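Local coordinates for PKS_KS domain-containing protein (Photorhabdus luminescens subsp. laumondii, PDB 6SMO) that probably catalyses ketosynthase-type chain elongation as a member of the beta-ketoacyl-ACP synthase family, and binds a pentaoxo-dodecanal chain in its pocket, at residues D256-I268 with T367-V380. Residues are numbered along the deposited sequence; the frame is centred on the assembly and turned at random.
With LKZ (3,5,7,9,11-pentakis(oxidanylidene)dodecanal), chain H.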
loop_
_atom_site.group_PDB
_atom_site.type_symbol
_atom_site.label_atom_id
_atom_site.label_comp_id
_atom_site.label_asym_id
_atom_site.label_seq_id
_atom_site.Cartn_x
_atom_site.Cartn_y
_atom_site.Cartn_z
ATOM N N ASP B 256 13.907 -18.048 11.992
ATOM C CA ASP B 256 12.536 -18.617 12.109
ATOM C C ASP B 256 11.455 -17.524 12.045
ATOM O O ASP B 256 10.296 -17.845 12.378
ATOM C CB ASP B 256 12.391 -19.408 13.413
ATOM C CG ASP B 256 12.507 -18.552 14.664
ATOM O OD1 ASP B 256 13.376 -17.658 14.685
ATOM O OD2 ASP B 256 11.721 -18.778 15.602
ATOM N N GLY B 257 11.795 -16.296 11.633
ATOM C CA GLY B 257 10.845 -15.167 11.562
ATOM C C GLY B 257 11.523 -13.821 11.752
ATOM O O GLY B 257 12.686 -13.803 12.201
ATOM N N PHE B 258 10.814 -12.731 11.435
ATOM C CA PHE B 258 11.317 -11.333 11.518
ATOM C C PHE B 258 10.968 -10.737 12.888
ATOM O O PHE B 258 9.865 -11.001 13.402
ATOM C CB PHE B 258 10.780 -10.482 10.360
ATOM C CG PHE B 258 9.310 -10.142 10.397
ATOM C CD1 PHE B 258 8.843 -9.077 11.152
ATOM C CD2 PHE B 258 8.396 -10.861 9.640
ATOM C CE1 PHE B 258 7.494 -8.756 11.173
ATOM C CE2 PHE B 258 7.047 -10.538 9.661
ATOM C CZ PHE B 258 6.598 -9.486 10.426
ATOM N N VAL B 259 11.900 -9.969 13.461
ATOM C CA VAL B 259 11.687 -9.137 14.683
ATOM C C VAL B 259 11.038 -7.822 14.238
ATOM O O VAL B 259 11.714 -7.048 13.534
ATOM C CB VAL B 259 13.006 -8.887 15.440
ATOM C CG1 VAL B 259 12.838 -7.880 16.569
ATOM C CG2 VAL B 259 13.605 -10.181 15.968
ATOM N N ILE B 260 9.778 -7.588 14.627
ATOM C CA ILE B 260 9.003 -6.364 14.262
ATOM C C ILE B 260 9.665 -5.147 14.921
ATOM O O ILE B 260 10.214 -5.298 16.030
ATOM C CB ILE B 260 7.515 -6.496 14.646
ATOM C CG1 ILE B 260 6.659 -5.438 13.945
ATOM C CG2 ILE B 260 7.326 -6.465 16.157
ATOM C CD1 ILE B 260 5.186 -5.770 13.903
ATOM N N ALA B 261 9.608 -3.992 14.252
ATOM C CA ALA B 261 10.258 -2.728 14.668
ATOM C C ALA B 261 9.390 -1.536 14.253
ATOM O O ALA B 261 8.423 -1.745 13.499
ATOM C CB ALA B 261 11.634 -2.640 14.054
ATOM N N GLU B 262 9.733 -0.341 14.739
ATOM C CA GLU B 262 9.102 0.951 14.358
ATOM C C GLU B 262 10.193 1.903 13.859
ATOM O O GLU B 262 11.386 1.586 14.043
ATOM C CB GLU B 262 8.331 1.555 15.537
ATOM C CG GLU B 262 9.190 1.858 16.755
ATOM C CD GLU B 262 8.455 2.504 17.919
ATOM O OE1 GLU B 262 9.105 2.766 18.950
ATOM O OE2 GLU B 262 7.235 2.743 17.796
ATOM N N GLY B 263 9.794 3.020 13.247
ATOM C CA GLY B 263 10.711 4.077 12.780
ATOM C C GLY B 263 10.212 4.759 11.520
ATOM O O GLY B 263 9.062 4.499 11.115
ATOM N N CYS B 264 11.056 5.604 10.923
ATOM C CA CYS B 264 10.759 6.391 9.697
ATOM C C CYS B 264 12.060 6.735 8.965
ATOM O O CYS B 264 13.058 7.047 9.647
ATOM C CB CYS B 264 10.003 7.671 10.039
ATOM S SG CYS B 264 9.702 8.742 8.608
ATOM N N GLY B 265 12.036 6.663 7.632
ATOM C CA GLY B 265 13.105 7.148 6.738
ATOM C C GLY B 265 12.556 8.174 5.763
ATOM O O GLY B 265 11.470 7.926 5.207
ATOM N N ILE B 266 13.257 9.300 5.589
ATOM C CA ILE B 266 12.874 10.395 4.647
ATOM C C ILE B 266 14.103 10.770 3.814
ATOM O O ILE B 266 15.142 11.113 4.414
ATOM C CB ILE B 266 12.294 11.611 5.401
ATOM C CG1 ILE B 266 11.020 11.258 6.177
ATOM C CG2 ILE B 266 12.064 12.780 4.452
ATOM C CD1 ILE B 266 9.829 10.906 5.310
ATOM N N LEU B 267 13.976 10.696 2.486
ATOM C CA LEU B 267 15.008 11.121 1.502
ATOM C C LEU B 267 14.487 12.346 0.742
ATOM O O LEU B 267 13.364 12.271 0.206
ATOM C CB LEU B 267 15.297 9.967 0.535
ATOM C CG LEU B 267 16.078 8.786 1.110
ATOM C CD1 LEU B 267 15.161 7.826 1.854
ATOM C CD2 LEU B 267 16.825 8.050 0.009
ATOM N N ILE B 268 15.272 13.427 0.704
ATOM C CA ILE B 268 15.002 14.622 -0.150
ATOM C C ILE B 268 15.570 14.336 -1.544
ATOM O O ILE B 268 16.788 14.524 -1.739
ATOM C CB ILE B 268 15.592 15.910 0.463
ATOM C CG1 ILE B 268 15.128 16.132 1.906
ATOM C CG2 ILE B 268 15.285 17.116 -0.415
ATOM C CD1 ILE B 268 13.625 16.221 2.080
ATOM N N THR B 367 18.181 -3.382 13.117
ATOM C CA THR B 367 16.985 -2.504 13.246
ATOM C C THR B 367 15.717 -3.324 13.516
ATOM O O THR B 367 14.801 -2.777 14.162
ATOM C CB THR B 367 16.776 -1.655 11.985
ATOM O OG1 THR B 367 16.832 -2.519 10.849
ATOM C CG2 THR B 367 17.799 -0.549 11.841
ATOM N N GLY B 368 15.657 -4.570 13.035
ATOM C CA GLY B 368 14.408 -5.352 12.951
ATOM C C GLY B 368 13.601 -4.921 11.740
ATOM O O GLY B 368 14.168 -4.211 10.885
ATOM N N HIS B 369 12.330 -5.323 11.685
ATOM C CA HIS B 369 11.456 -5.063 10.513
ATOM C C HIS B 369 10.400 -4.000 10.827
ATOM O O HIS B 369 9.504 -4.273 11.615
ATOM C CB HIS B 369 10.855 -6.388 10.020
ATOM C CG HIS B 369 10.358 -6.353 8.614
ATOM N ND1 HIS B 369 10.260 -5.196 7.898
ATOM C CD2 HIS B 369 9.901 -7.325 7.806
ATOM C CE1 HIS B 369 9.779 -5.452 6.708
ATOM N NE2 HIS B 369 9.558 -6.745 6.628
ATOM N N ALA B 370 10.491 -2.857 10.150
ATOM C CA ALA B 370 9.576 -1.707 10.320
ATOM C C ALA B 370 8.591 -1.652 9.151
ATOM O O ALA B 370 8.057 -0.583 8.902
ATOM C CB ALA B 370 10.365 -0.431 10.451
ATOM N N LEU B 371 8.427 -2.772 8.449
ATOM C CA LEU B 371 7.487 -2.919 7.308
ATOM C C LEU B 371 7.856 -1.927 6.208
ATOM O O LEU B 371 8.950 -2.051 5.666
ATOM C CB LEU B 371 6.029 -2.785 7.759
ATOM C CG LEU B 371 5.677 -3.402 9.112
ATOM C CD1 LEU B 371 4.187 -3.317 9.368
ATOM C CD2 LEU B 371 6.144 -4.842 9.209
ATOM N N ALA B 372 6.942 -1.019 5.869
ATOM C CA ALA B 372 7.172 0.007 4.829
ATOM C C ALA B 372 8.348 0.897 5.233
ATOM O O ALA B 372 9.190 1.182 4.378
ATOM C CB ALA B 372 5.927 0.832 4.668
ATOM N N ALA B 373 8.441 1.244 6.518
ATOM C CA ALA B 373 9.514 2.121 7.035
ATOM C C ALA B 373 10.907 1.510 6.825
ATOM O O ALA B 373 11.842 2.282 6.636
ATOM C CB ALA B 373 9.247 2.484 8.470
ATOM N N ALA B 374 11.034 0.181 6.879
ATOM C CA ALA B 374 12.320 -0.532 6.712
ATOM C C ALA B 374 12.941 -0.214 5.351
ATOM O O ALA B 374 14.151 -0.070 5.304
ATOM C CB ALA B 374 12.099 -2.013 6.852
ATOM N N ASN B 375 12.140 -0.113 4.293
ATOM C CA ASN B 375 12.678 0.212 2.947
ATOM C C ASN B 375 13.367 1.577 2.964
ATOM O O ASN B 375 14.465 1.669 2.439
ATOM C CB ASN B 375 11.576 0.278 1.896
ATOM C CG ASN B 375 10.783 -0.999 1.804
ATOM O OD1 ASN B 375 11.315 -2.074 2.042
ATOM N ND2 ASN B 375 9.519 -0.889 1.448
ATOM N N ALA B 376 12.718 2.572 3.564
ATOM C CA ALA B 376 13.173 3.980 3.650
ATOM C C ALA B 376 14.424 4.076 4.532
ATOM O O ALA B 376 15.386 4.745 4.110
ATOM C CB ALA B 376 12.060 4.851 4.177
ATOM N N ILE B 377 14.408 3.434 5.706
ATOM C CA ILE B 377 15.532 3.447 6.693
ATOM C C ILE B 377 16.767 2.810 6.038
ATOM O O ILE B 377 17.872 3.365 6.201
ATOM C CB ILE B 377 15.138 2.742 8.010
ATOM C CG1 ILE B 377 14.000 3.473 8.730
ATOM C CG2 ILE B 377 16.346 2.576 8.921
ATOM C CD1 ILE B 377 13.246 2.615 9.720
ATOM N N GLU B 378 16.582 1.691 5.329
ATOM C CA GLU B 378 17.655 0.979 4.579
ATOM C C GLU B 378 18.112 1.834 3.390
ATOM O O GLU B 378 19.307 1.765 3.049
ATOM C CB GLU B 378 17.169 -0.390 4.101
ATOM C CG GLU B 378 17.068 -1.423 5.207
ATOM C CD GLU B 378 16.252 -2.655 4.851
ATOM O OE1 GLU B 378 16.376 -3.138 3.707
ATOM O OE2 GLU B 378 15.489 -3.127 5.720
ATOM N N SER B 379 17.195 2.592 2.778
ATOM C CA SER B 379 17.473 3.541 1.665
ATOM C C SER B 379 18.315 4.719 2.174
ATOM O O SER B 379 19.186 5.185 1.414
ATOM C CB SER B 379 16.202 4.017 1.002
ATOM O OG SER B 379 15.709 3.043 0.094
ATOM N N VAL B 380 18.060 5.185 3.403
ATOM C CA VAL B 380 18.874 6.239 4.084
ATOM C C VAL B 380 20.271 5.667 4.356
ATOM O O VAL B 380 21.262 6.361 4.055
ATOM C CB VAL B 380 18.202 6.744 5.379
ATOM C CG1 VAL B 380 19.158 7.555 6.243
ATOM C CG2 VAL B 380 16.947 7.552 5.084
HETATM C C4 LKZ H . -1.546 -6.208 10.243
HETATM C C5 LKZ H . -1.772 -5.700 8.841
HETATM C C6 LKZ H . -0.737 -4.725 8.272
HETATM C C7 LKZ H . 0.037 -5.424 7.175
HETATM C C8 LKZ H . 1.085 -4.647 6.369
HETATM C C10 LKZ H . 5.249 -7.417 4.846
HETATM C C22 LKZ H . -2.416 -5.391 11.178
HETATM C C11 LKZ H . 6.061 -6.390 5.595
HETATM O O19 LKZ H . 6.685 -6.661 6.605
HETATM C C3 LKZ H . 3.923 -6.720 4.610
HETATM O O23 LKZ H . 3.461 -6.636 3.485
HETATM C C2 LKZ H . 3.272 -6.021 5.811
HETATM C C9 LKZ H . 1.818 -5.666 5.493
HETATM O O20 LKZ H . 1.211 -6.242 4.611
HETATM O O21 LKZ H . -0.139 -6.606 6.979
HETATM O O22 LKZ H . -2.763 -6.045 8.218
HETATM O O24 LKZ H . -3.519 -5.770 11.542
HETATM C C23 LKZ H . -1.828 -4.072 11.640
#
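His369 is held by Val259 and Ala261 through two backbone hydrogen bonds that flank a single beta bridge between Ile260 and His369. His369 N donates to Val259 O over 2.6 Å, while His369 O accepts from Ala261 N at 2.7 Å.

The aromatic contact is T-shaped: the His369 ring turns an edge to the face of Phe258, planes at 72°, with CD2 above that face near its rim. CG lies anti to the backbone N (chi1 -160°), which carries the imidazole past Phe258 into the pocket, where His369 NE2 is 2.9 Å from O19 of the bound LKZ. Leu371 CD2 touches the same oxygen, and Phe230 meets the Phe258 ring edge-to-face.

Helix 372-380 and strand 263-268 then close to 6.2 Å between axes, at 51°. Gly265, lacking a side chain, lets the backbone of Ala376 and Ile377 come this near. Farther along, apolar contact joins Leu267 CD1 to Val380 CG2.

Main-chain bonds thus fix the backbone of His369, while Phe258, with the His332 ring also meeting the imidazole, probably limits its rotation. His369 and Cys191 both line the LKZ pocket, consistent with the Cys-His-His active site of thiolase-superfamily ketosynthases.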